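Local coordinates for pathogenicity island protein (Staphylococcus aureus subsp. aureus, PDB 3HL6) that is of unknown function but is encoded on a pathogenicity island of Staphylococcus aureus and assembles as a pair of identical subunits, at residues Glu4-Glu9 with Ala14-Arg19; Ile80-Ile83 with Gly89-Leu92; Ala154-Leu159 with Lys178-Phe183. One frame throughout, in Å; residues are numbered along the deposited sequence.

Contact 1: Glu4-Glu9 with Ala14-Arg19; sequences ETIVNE and AGTLLR
The loop from strand 4-6 into helix 13-30, within the first half of a beta-alpha-beta unit completed by strand 33-37, is tied together around Thr16 on the first turns of the helix. Thr16 OG1 donates to Asn8 OD1 at 3.1 Å and accepts from Glu9 N, with an N-H...O angle of 152°. The asparagine and threonine side chains cross at about a right angle, and the hydroxyl sits above the amide carbonyl plane, 39° out of it. With its OG1 anti to the carbonyl carbon, Thr16 turns the hydroxyl to the loop and leaves CG2 to meet Ile6 CD1, tip to tip at 3.8 Å. Farther along the helix, Arg19 extends its chain across the end of Glu9, and Arg19 NH1 lies 3.0 Å from Glu9 OE1 in a salt bridge. The bond is bent and weak, with the carboxylate and guanidinium planes 49° apart. Each group has another partner: Glu9 OE2 is hydrogen-bonded to Tyr20 OH, whereas Arg19 NE forms a salt bridge with Glu77 of the second subunit. The buried Thr16 hydroxyl is thus gripped by one side-chain and one backbone bond, which fixes its rotation and fastens the loop to the helix, while Arg19, held between two carboxylates, carries the contact on to the subunit interface.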
ATOM      1  N   GLU B   4      19.098   8.158 -10.943  1.00 74.82           N
ATOM      2  CA  GLU B   4      18.301   7.101 -11.568  1.00 74.62           C
ATOM      3  C   GLU B   4      16.855   7.577 -11.730  1.00 73.35           C
ATOM      4  O   GLU B   4      16.238   8.077 -10.786  1.00 73.22           O
ATOM      5  CB  GLU B   4      18.358   5.789 -10.758  1.00 75.39           C
ATOM      6  CG  GLU B   4      19.817   5.268 -10.492  1.00 78.65           C
ATOM      7  CD  GLU B   4      19.823   3.955  -9.693  1.00 83.15           C
ATOM      8  OE1 GLU B   4      18.791   3.628  -9.027  1.00 85.22           O
ATOM      9  OE2 GLU B   4      20.866   3.249  -9.728  1.00 84.00           O
ATOM     10  N   THR B   5      16.340   7.461 -12.947  1.00 71.78           N
ATOM     11  CA  THR B   5      14.914   7.438 -13.171  1.00 70.47           C
ATOM     12  C   THR B   5      14.489   5.991 -13.120  1.00 69.36           C
ATOM     13  O   THR B   5      15.036   5.170 -13.829  1.00 69.29           O
ATOM     14  CB  THR B   5      14.546   8.018 -14.532  1.00 70.44           C
ATOM     15  OG1 THR B   5      14.952   9.392 -14.590  1.00 71.57           O
ATOM     16  CG2 THR B   5      13.039   7.941 -14.753  1.00 70.96           C
ATOM     17  N   ILE B   6      13.536   5.654 -12.260  1.00 67.99           N
ATOM     18  CA  ILE B   6      13.098   4.284 -12.220  1.00 66.13           C
ATOM     19  C   ILE B   6      11.712   4.161 -12.823  1.00 65.29           C
ATOM     20  O   ILE B   6      10.977   5.145 -12.908  1.00 65.05           O
ATOM     21  CB  ILE B   6      13.208   3.671 -10.804  1.00 66.27           C
ATOM     22  CG1 ILE B   6      11.869   3.672 -10.100  1.00 65.15           C
ATOM     23  CG2 ILE B   6      14.296   4.333  -9.985  1.00 66.05           C
ATOM     24  CD1 ILE B   6      11.274   2.296 -10.113  1.00 65.54           C
ATOM     25  N   VAL B   7      11.390   2.961 -13.292  1.00 64.09           N
ATOM     26  CA  VAL B   7      10.155   2.700 -14.037  1.00 63.28           C
ATOM     27  C   VAL B   7       9.045   2.179 -13.114  1.00 62.29           C
ATOM     28  O   VAL B   7       9.301   1.363 -12.223  1.00 62.60           O
ATOM     29  CB  VAL B   7      10.399   1.656 -15.179  1.00 63.29           C
ATOM     30  CG1 VAL B   7       9.106   0.973 -15.579  1.00 63.55           C
ATOM     31  CG2 VAL B   7      11.018   2.322 -16.390  1.00 63.68           C
ATOM     32  N   ASN B   8       7.821   2.643 -13.346  1.00 60.61           N
ATOM     33  CA  ASN B   8       6.667   2.302 -12.527  1.00 59.05           C
ATOM     34  C   ASN B   8       6.302   0.829 -12.523  1.00 57.41           C
ATOM     35  O   ASN B   8       6.117   0.226 -13.570  1.00 57.68           O
ATOM     36  CB  ASN B   8       5.464   3.100 -13.016  1.00 60.20           C
ATOM     37  CG  ASN B   8       5.170   4.294 -12.140  1.00 62.10           C
ATOM     38  OD1 ASN B   8       4.656   4.141 -11.023  1.00 65.17           O
ATOM     39  ND2 ASN B   8       5.519   5.489 -12.620  1.00 61.98           N
ATOM     40  N   GLU B   9       6.178   0.248 -11.336  1.00 55.19           N
ATOM     41  CA  GLU B   9       5.809  -1.166 -11.218  1.00 53.01           C
ATOM     42  C   GLU B   9       4.386  -1.411 -10.680  1.00 51.12           C
ATOM     43  O   GLU B   9       3.979  -2.561 -10.522  1.00 50.52           O
ATOM     44  CB  GLU B   9       6.843  -1.948 -10.389  1.00 52.89           C
ATOM     45  CG  GLU B   9       8.269  -1.553 -10.675  1.00 53.43           C
ATOM     46  CD  GLU B   9       9.227  -1.925  -9.554  1.00 56.92           C
ATOM     47  OE1 GLU B   9       8.774  -2.224  -8.409  1.00 56.59           O
ATOM     48  OE2 GLU B   9      10.453  -1.902  -9.828  1.00 58.06           O
ATOM     49  N   ALA B  14       2.395   5.828  -5.548  1.00 39.27           N
ATOM     50  CA  ALA B  14       2.499   5.628  -4.096  1.00 37.72           C
ATOM     51  C   ALA B  14       3.016   4.232  -3.834  1.00 37.03           C
ATOM     52  O   ALA B  14       3.948   4.072  -3.070  1.00 36.92           O
ATOM     53  CB  ALA B  14       1.156   5.887  -3.373  1.00 36.86           C
ATOM     54  N   GLY B  15       2.460   3.234  -4.524  1.00 37.03           N
ATOM     55  CA  GLY B  15       2.980   1.862  -4.467  1.00 36.87           C
ATOM     56  C   GLY B  15       4.442   1.616  -4.873  1.00 37.60           C
ATOM     57  O   GLY B  15       5.155   0.892  -4.186  1.00 37.45           O
ATOM     58  N   THR B  16       4.884   2.181  -6.003  1.00 37.88           N
ATOM     59  CA  THR B  16       6.252   2.010  -6.469  1.00 37.39           C
ATOM     60  C   THR B  16       7.131   2.680  -5.431  1.00 37.99           C
ATOM     61  O   THR B  16       8.183   2.183  -5.080  1.00 38.92           O
ATOM     62  CB  THR B  16       6.504   2.706  -7.862  1.00 37.93           C
ATOM     63  OG1 THR B  16       5.678   2.144  -8.883  1.00 35.94           O
ATOM     64  CG2 THR B  16       7.966   2.600  -8.286  1.00 37.41           C
ATOM     65  N   LEU B  17       6.693   3.820  -4.933  1.00 39.11           N
ATOM     66  CA  LEU B  17       7.428   4.531  -3.882  1.00 40.46           C
ATOM     67  C   LEU B  17       7.513   3.754  -2.555  1.00 41.70           C
ATOM     68  O   LEU B  17       8.564   3.756  -1.914  1.00 42.47           O
ATOM     69  CB  LEU B  17       6.795   5.885  -3.615  1.00 39.67           C
ATOM     70  CG  LEU B  17       7.072   6.955  -4.650  1.00 39.32           C
ATOM     71  CD1 LEU B  17       6.177   8.162  -4.381  1.00 36.01           C
ATOM     72  CD2 LEU B  17       8.570   7.343  -4.622  1.00 38.90           C
ATOM     73  N   LEU B  18       6.428   3.096  -2.153  1.00 42.55           N
ATOM     74  CA  LEU B  18       6.439   2.307  -0.920  1.00 44.17           C
ATOM     75  C   LEU B  18       7.430   1.166  -1.071  1.00 44.91           C
ATOM     76  O   LEU B  18       8.185   0.857  -0.160  1.00 44.72           O
ATOM     77  CB  LEU B  18       5.019   1.771  -0.573  1.00 45.05           C
ATOM     78  CG  LEU B  18       4.767   1.112   0.806  1.00 44.89           C
ATOM     79  CD1 LEU B  18       5.116   2.083   1.896  1.00 42.84           C
ATOM     80  CD2 LEU B  18       3.302   0.609   1.013  1.00 44.32           C
ATOM     81  N   ARG B  19       7.457   0.554  -2.246  1.00 46.26           N
ATOM     82  CA  ARG B  19       8.347  -0.582  -2.461  1.00 47.22           C
ATOM     83  C   ARG B  19       9.832  -0.200  -2.459  1.00 47.74           C
ATOM     84  O   ARG B  19      10.698  -0.940  -1.980  1.00 47.64           O
ATOM     85  CB  ARG B  19       8.037  -1.289  -3.778  1.00 47.49           C
ATOM     86  CG  ARG B  19       8.861  -2.535  -3.895  1.00 47.91           C
ATOM     87  CD  ARG B  19       8.792  -3.175  -5.213  1.00 51.56           C
ATOM     88  NE  ARG B  19       9.753  -4.272  -5.249  1.00 56.18           N
ATOM     89  CZ  ARG B  19      10.849  -4.302  -6.006  1.00 55.55           C
ATOM     90  NH1 ARG B  19      11.129  -3.292  -6.827  1.00 56.61           N
ATOM     91  NH2 ARG B  19      11.654  -5.352  -5.941  1.00 52.00           N
TER

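Contact 2: Ile80-Ile83 with Gly89-Leu92; sequences IRSI and GYEL
Arg81 meets Tyr90 through its backbone: the carbonyl oxygen Arg81 O lies 3.5 Å from Tyr90 OH and 4.1 Å from Tyr90 CZ, placed obliquely to the phenol ring. The arginine side chain makes no close approach to the tyrosine and its end leads away, and the residue also packs on Phe10 of the second subunit. One residue on, Ser82 offers its backbone, with Ser82 CA 3.7 Å from Tyr90 OH. Its side chain starts out away from the 89-92 segment, and Ser82 OG hydrogen-bonds to Gln161 O. The two segments are joined by the rest of helix 77-88, which ends where Gly89 leaves helical geometry with a positive phi of 50°, a conformation that favours glycine. There the chain turns into a short, weakly bonded strand at about 90-92, paired antiparallel with strand 96-98. Tyr90, its CG anti to the carbonyl carbon (chi1 -65°), reaches back from the start of this strand and brings its hydroxyl end against the helix it has just left. Ile100 of helix 100-109 touches both Ser82 and Tyr90, and Met103 of the same helix adds to the packing on the tyrosine.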
ATOM      1  N   ILE B  80       0.500   4.601   2.066  1.00 41.35           N
ATOM      2  CA  ILE B  80      -0.452   3.486   1.990  1.00 40.56           C
ATOM      3  C   ILE B  80      -1.858   4.025   1.759  1.00 41.18           C
ATOM      4  O   ILE B  80      -2.658   3.434   1.027  1.00 40.87           O
ATOM      5  CB  ILE B  80      -0.362   2.603   3.248  1.00 39.99           C
ATOM      6  CG1 ILE B  80       1.103   2.278   3.519  1.00 38.47           C
ATOM      7  CG2 ILE B  80      -1.148   1.308   3.104  1.00 39.46           C
ATOM      8  CD1 ILE B  80       1.302   1.187   4.444  1.00 37.48           C
ATOM      9  N   ARG B  81      -2.120   5.193   2.329  1.00 41.84           N
ATOM     10  CA  ARG B  81      -3.441   5.751   2.293  1.00 42.81           C
ATOM     11  C   ARG B  81      -3.747   6.363   0.959  1.00 43.58           C
ATOM     12  O   ARG B  81      -4.889   6.338   0.543  1.00 44.13           O
ATOM     13  CB  ARG B  81      -3.588   6.795   3.374  1.00 44.15           C
ATOM     14  CG  ARG B  81      -4.168   6.228   4.657  1.00 46.45           C
ATOM     15  CD  ARG B  81      -4.285   7.347   5.664  1.00 54.65           C
ATOM     16  NE  ARG B  81      -4.461   6.869   7.039  1.00 59.60           N
ATOM     17  CZ  ARG B  81      -4.041   7.536   8.121  1.00 62.79           C
ATOM     18  NH1 ARG B  81      -3.414   8.711   7.982  1.00 62.57           N
ATOM     19  NH2 ARG B  81      -4.246   7.034   9.344  1.00 63.14           N
ATOM     20  N   SER B  82      -2.727   6.898   0.266  1.00 44.21           N
ATOM     21  CA  SER B  82      -2.881   7.289  -1.123  1.00 43.08           C
ATOM     22  C   SER B  82      -3.115   6.096  -2.025  1.00 43.09           C
ATOM     23  O   SER B  82      -3.638   6.239  -3.143  1.00 43.11           O
ATOM     24  CB  SER B  82      -1.673   8.067  -1.601  1.00 43.31           C
ATOM     25  OG  SER B  82      -1.599   9.330  -0.947  1.00 44.90           O
ATOM     26  N   ILE B  83      -2.728   4.912  -1.575  1.00 42.48           N
ATOM     27  CA  ILE B  83      -2.945   3.748  -2.433  1.00 42.25           C
ATOM     28  C   ILE B  83      -4.416   3.357  -2.386  1.00 42.95           C
ATOM     29  O   ILE B  83      -5.096   3.286  -3.413  1.00 43.30           O
ATOM     30  CB  ILE B  83      -2.061   2.541  -2.050  1.00 42.08           C
ATOM     31  CG1 ILE B  83      -0.572   2.854  -2.215  1.00 38.95           C
ATOM     32  CG2 ILE B  83      -2.406   1.348  -2.913  1.00 41.81           C
ATOM     33  CD1 ILE B  83       0.257   1.624  -2.254  1.00 35.02           C
ATOM     34  N   GLY B  89     -11.098   6.931  -2.884  1.00 53.45           N
ATOM     35  CA  GLY B  89     -11.129   8.240  -2.253  1.00 55.66           C
ATOM     36  C   GLY B  89     -11.288   8.189  -0.736  1.00 57.51           C
ATOM     37  O   GLY B  89     -10.788   7.289  -0.086  1.00 57.78           O
ATOM     38  N   TYR B  90     -11.966   9.177  -0.167  1.00 59.53           N
ATOM     39  CA  TYR B  90     -11.779   9.506   1.244  1.00 61.93           C
ATOM     40  C   TYR B  90     -13.114   9.900   1.833  1.00 64.36           C
ATOM     41  O   TYR B  90     -13.813  10.762   1.277  1.00 64.30           O
ATOM     42  CB  TYR B  90     -10.817  10.679   1.415  1.00 61.01           C
ATOM     43  CG  TYR B  90      -9.400  10.402   0.980  1.00 59.39           C
ATOM     44  CD1 TYR B  90      -8.420  10.060   1.900  1.00 56.63           C
ATOM     45  CD2 TYR B  90      -9.042  10.490  -0.353  1.00 58.47           C
ATOM     46  CE1 TYR B  90      -7.138   9.820   1.497  1.00 56.11           C
ATOM     47  CE2 TYR B  90      -7.756  10.240  -0.767  1.00 57.37           C
ATOM     48  CZ  TYR B  90      -6.811   9.908   0.154  1.00 56.71           C
ATOM     49  OH  TYR B  90      -5.529   9.669  -0.280  1.00 55.65           O
ATOM     50  N   GLU B  91     -13.477   9.284   2.953  1.00 67.14           N
ATOM     51  CA  GLU B  91     -14.648   9.762   3.653  1.00 70.49           C
ATOM     52  C   GLU B  91     -14.265  10.675   4.794  1.00 72.08           C
ATOM     53  O   GLU B  91     -13.586  10.250   5.725  1.00 72.84           O
ATOM     54  CB  GLU B  91     -15.536   8.629   4.153  1.00 70.53           C
ATOM     55  CG  GLU B  91     -16.908   9.183   4.561  1.00 72.88           C
ATOM     56  CD  GLU B  91     -17.950   8.119   4.897  1.00 74.46           C
ATOM     57  OE1 GLU B  91     -17.724   6.915   4.597  1.00 73.66           O
ATOM     58  OE2 GLU B  91     -19.006   8.523   5.453  1.00 75.07           O
ATOM     59  N   LEU B  92     -14.697  11.932   4.718  1.00 74.17           N
ATOM     60  CA  LEU B  92     -14.567  12.850   5.851  1.00 76.35           C
ATOM     61  C   LEU B  92     -15.555  12.528   6.992  1.00 77.48           C
ATOM     62  O   LEU B  92     -16.669  12.024   6.769  1.00 77.66           O
ATOM     63  CB  LEU B  92     -14.756  14.290   5.387  1.00 76.68           C
ATOM     64  CG  LEU B  92     -13.755  14.781   4.330  1.00 78.08           C
ATOM     65  CD1 LEU B  92     -14.250  16.107   3.721  1.00 80.38           C
ATOM     66  CD2 LEU B  92     -12.351  14.932   4.947  1.00 79.28           C
TER

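Contact 3: Ala154-Leu159 with Lys178-Phe183; sequences ANIEML and KLVTEF
Ile156 and Val180 account for most of the surface buried between segments 154-159 and 178-183, which lie on helix 152-163 and helix 171-184, with Thr181 adding a smaller share. Both branched residues start out toward the opposing segment, and their side chains slide past each other in opposite directions. A single methyl of the valine takes the contact: Val180 CG1 lies 3.4 Å from Ile156 CD1 and equally close to Ile156 CG1. This methyl stands anti to the backbone N of Val180 (chi1 169°), which carries it against the longer branch of the isoleucine. The shorter branch turns elsewhere, so that Ile156 CG2 comes within 4.0 Å of Thr181 CG2, the two side chains meeting at a slant. Ile156 thereby divides its two arms between neighbouring residues of one helical turn, and the two segments come closest at the same place, with Ile156 CA 7.4 Å from Thr181 CA. Thr181 turns its methyl to this apolar seam, while its hydroxyl is bonded back within its own helix to Leu177 O. The polar atom of this buried residue is therefore satisfied without a partner across the interface. Phe114 of helix 112-121 touches both Ile156 and Val180, and Leu108 of helix 100-109 rests on Val180. Near the centre of the chain, this meeting of branched side chains forms a buried helix-helix interface in the core of a mixed alpha/beta chain, where two consecutive helices meet helices 100-109 and 112-121.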
ATOM      1  N   ALA B 154       3.758  20.930   7.129  1.00 52.44           N
ATOM      2  CA  ALA B 154       2.929  19.754   7.372  1.00 51.25           C
ATOM      3  C   ALA B 154       1.869  19.647   6.301  1.00 50.95           C
ATOM      4  O   ALA B 154       1.618  18.592   5.758  1.00 51.14           O
ATOM      5  CB  ALA B 154       2.262  19.844   8.740  1.00 50.39           C
ATOM      6  N   ASN B 155       1.226  20.765   6.020  1.00 50.91           N
ATOM      7  CA  ASN B 155       0.241  20.849   4.963  1.00 50.72           C
ATOM      8  C   ASN B 155       0.777  20.439   3.581  1.00 49.47           C
ATOM      9  O   ASN B 155       0.192  19.619   2.892  1.00 48.54           O
ATOM     10  CB  ASN B 155      -0.277  22.276   4.924  1.00 51.32           C
ATOM     11  CG  ASN B 155      -1.471  22.453   5.780  1.00 55.86           C
ATOM     12  OD1 ASN B 155      -2.480  21.791   5.540  1.00 62.69           O
ATOM     13  ND2 ASN B 155      -1.385  23.320   6.821  1.00 58.77           N
ATOM     14  N   ILE B 156       1.895  21.026   3.193  1.00 48.69           N
ATOM     15  CA  ILE B 156       2.528  20.692   1.931  1.00 49.04           C
ATOM     16  C   ILE B 156       2.899  19.209   1.865  1.00 49.04           C
ATOM     17  O   ILE B 156       2.708  18.545   0.826  1.00 48.62           O
ATOM     18  CB  ILE B 156       3.714  21.616   1.641  1.00 48.34           C
ATOM     19  CG1 ILE B 156       3.177  23.028   1.399  1.00 47.30           C
ATOM     20  CG2 ILE B 156       4.431  21.154   0.406  1.00 49.66           C
ATOM     21  CD1 ILE B 156       4.202  24.118   1.484  1.00 45.92           C
ATOM     22  N   GLU B 157       3.355  18.675   2.997  1.00 48.84           N
ATOM     23  CA  GLU B 157       3.827  17.289   3.014  1.00 48.57           C
ATOM     24  C   GLU B 157       2.667  16.405   2.677  1.00 47.69           C
ATOM     25  O   GLU B 157       2.761  15.462   1.884  1.00 48.31           O
ATOM     26  CB  GLU B 157       4.445  16.917   4.361  1.00 48.57           C
ATOM     27  CG  GLU B 157       5.818  17.526   4.563  1.00 49.23           C
ATOM     28  CD  GLU B 157       6.423  17.197   5.919  1.00 53.10           C
ATOM     29  OE1 GLU B 157       5.675  16.784   6.828  1.00 52.57           O
ATOM     30  OE2 GLU B 157       7.664  17.344   6.068  1.00 56.38           O
ATOM     31  N   MET B 158       1.543  16.760   3.248  1.00 46.63           N
ATOM     32  CA  MET B 158       0.333  16.010   3.028  1.00 46.26           C
ATOM     33  C   MET B 158      -0.232  16.165   1.595  1.00 44.69           C
ATOM     34  O   MET B 158      -0.664  15.200   0.993  1.00 44.04           O
ATOM     35  CB  MET B 158      -0.677  16.391   4.103  1.00 46.28           C
ATOM     36  CG  MET B 158      -1.777  15.428   4.187  1.00 50.37           C
ATOM     37  SD  MET B 158      -3.252  16.322   3.770  1.00 61.93           S
ATOM     38  CE  MET B 158      -4.299  15.845   5.190  1.00 59.88           C
ATOM     39  N   LEU B 159      -0.196  17.375   1.049  1.00 44.18           N
ATOM     40  CA  LEU B 159      -0.389  17.579  -0.401  1.00 43.44           C
ATOM     41  C   LEU B 159       0.524  16.678  -1.210  1.00 42.43           C
ATOM     42  O   LEU B 159       0.088  15.995  -2.118  1.00 41.63           O
ATOM     43  CB  LEU B 159      -0.175  19.054  -0.785  1.00 43.72           C
ATOM     44  CG  LEU B 159      -1.286  20.016  -0.335  1.00 43.01           C
ATOM     45  CD1 LEU B 159      -0.866  21.453  -0.505  1.00 40.42           C
ATOM     46  CD2 LEU B 159      -2.559  19.722  -1.102  1.00 41.81           C
ATOM     47  N   LYS B 178       3.146  23.228  -7.378  1.00 51.08           N
ATOM     48  CA  LYS B 178       4.373  23.879  -7.760  1.00 52.32           C
ATOM     49  C   LYS B 178       4.498  25.284  -7.156  1.00 52.67           C
ATOM     50  O   LYS B 178       5.574  25.637  -6.654  1.00 52.18           O
ATOM     51  CB  LYS B 178       4.483  23.898  -9.296  1.00 53.35           C
ATOM     52  CG  LYS B 178       5.601  24.714  -9.854  1.00 54.94           C
ATOM     53  CD  LYS B 178       6.054  24.142 -11.194  1.00 60.10           C
ATOM     54  CE  LYS B 178       6.970  25.150 -11.917  1.00 61.93           C
ATOM     55  NZ  LYS B 178       7.704  24.586 -13.090  1.00 64.88           N
ATOM     56  N   LEU B 179       3.414  26.067  -7.168  1.00 52.94           N
ATOM     57  CA  LEU B 179       3.457  27.441  -6.627  1.00 54.42           C
ATOM     58  C   LEU B 179       3.626  27.482  -5.102  1.00 55.46           C
ATOM     59  O   LEU B 179       4.264  28.372  -4.522  1.00 55.50           O
ATOM     60  CB  LEU B 179       2.190  28.220  -6.977  1.00 54.48           C
ATOM     61  CG  LEU B 179       1.666  28.318  -8.408  1.00 55.20           C
ATOM     62  CD1 LEU B 179       0.138  28.509  -8.419  1.00 53.31           C
ATOM     63  CD2 LEU B 179       2.367  29.454  -9.140  1.00 55.03           C
ATOM     64  N   VAL B 180       3.013  26.518  -4.451  1.00 56.47           N
ATOM     65  CA  VAL B 180       3.137  26.413  -3.024  1.00 57.60           C
ATOM     66  C   VAL B 180       4.543  25.938  -2.691  1.00 57.98           C
ATOM     67  O   VAL B 180       5.170  26.455  -1.772  1.00 57.63           O
ATOM     68  CB  VAL B 180       2.058  25.468  -2.482  1.00 57.61           C
ATOM     69  CG1 VAL B 180       2.327  25.161  -1.098  1.00 58.71           C
ATOM     70  CG2 VAL B 180       0.649  26.171  -2.595  1.00 58.87           C
ATOM     71  N   THR B 181       5.067  24.972  -3.442  1.00 58.68           N
ATOM     72  CA  THR B 181       6.386  24.477  -3.086  1.00 60.27           C
ATOM     73  C   THR B 181       7.471  25.496  -3.439  1.00 60.62           C
ATOM     74  O   THR B 181       8.506  25.559  -2.786  1.00 60.62           O
ATOM     75  CB  THR B 181       6.707  23.060  -3.653  1.00 60.05           C
ATOM     76  OG1 THR B 181       6.664  23.085  -5.063  1.00 63.53           O
ATOM     77  CG2 THR B 181       5.663  22.086  -3.247  1.00 60.61           C
ATOM     78  N   GLU B 182       7.216  26.322  -4.442  1.00 61.35           N
ATOM     79  CA  GLU B 182       8.138  27.404  -4.756  1.00 62.36           C
ATOM     80  C   GLU B 182       8.172  28.475  -3.674  1.00 62.53           C
ATOM     81  O   GLU B 182       9.238  28.841  -3.161  1.00 62.33           O
ATOM     82  CB  GLU B 182       7.795  28.049  -6.101  1.00 62.39           C
ATOM     83  CG  GLU B 182       8.812  29.088  -6.509  1.00 64.61           C
ATOM     84  CD  GLU B 182       8.499  29.743  -7.852  1.00 69.31           C
ATOM     85  OE1 GLU B 182       7.467  29.401  -8.488  1.00 69.17           O
ATOM     86  OE2 GLU B 182       9.295  30.620  -8.265  1.00 71.21           O
ATOM     87  N   PHE B 183       6.993  28.985  -3.349  1.00 63.00           N
ATOM     88  CA  PHE B 183       6.843  30.040  -2.368  1.00 63.61           C
ATOM     89  C   PHE B 183       7.634  29.787  -1.101  1.00 64.81           C
ATOM     90  O   PHE B 183       8.133  30.712  -0.469  1.00 64.88           O
ATOM     91  CB  PHE B 183       5.373  30.180  -2.033  1.00 62.86           C
ATOM     92  CG  PHE B 183       5.078  31.197  -0.973  1.00 62.57           C
ATOM     93  CD1 PHE B 183       4.644  30.795   0.295  1.00 60.98           C
ATOM     94  CD2 PHE B 183       5.174  32.554  -1.245  1.00 61.28           C
ATOM     95  CE1 PHE B 183       4.333  31.729   1.270  1.00 60.74           C
ATOM     96  CE2 PHE B 183       4.867  33.498  -0.262  1.00 62.52           C
ATOM     97  CZ  PHE B 183       4.445  33.085   0.997  1.00 60.28           C
TER

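In the fold
The three contacts follow one another along the chain, each closing before the next opens, and their centres stand about 19 to 21 Å apart. Contacts 1 and 2 touch directly where helix 13-30 lies against helix 77-88: Ala14 packs on Ser82 and Ile83, Gly15 on Ile83, and Leu18 on Ile80. Both also reach the second subunit, which places this helix pair at the dimer interface. Contact 3 lies deeper, its centre about 6 Å from the centre of the chain, and touches neither of the others, although helix 100-109 packs on residues of contacts 2 and 3. The beta-alpha-beta edge and the helical interior are thus linked through helices 77-88 and 100-109.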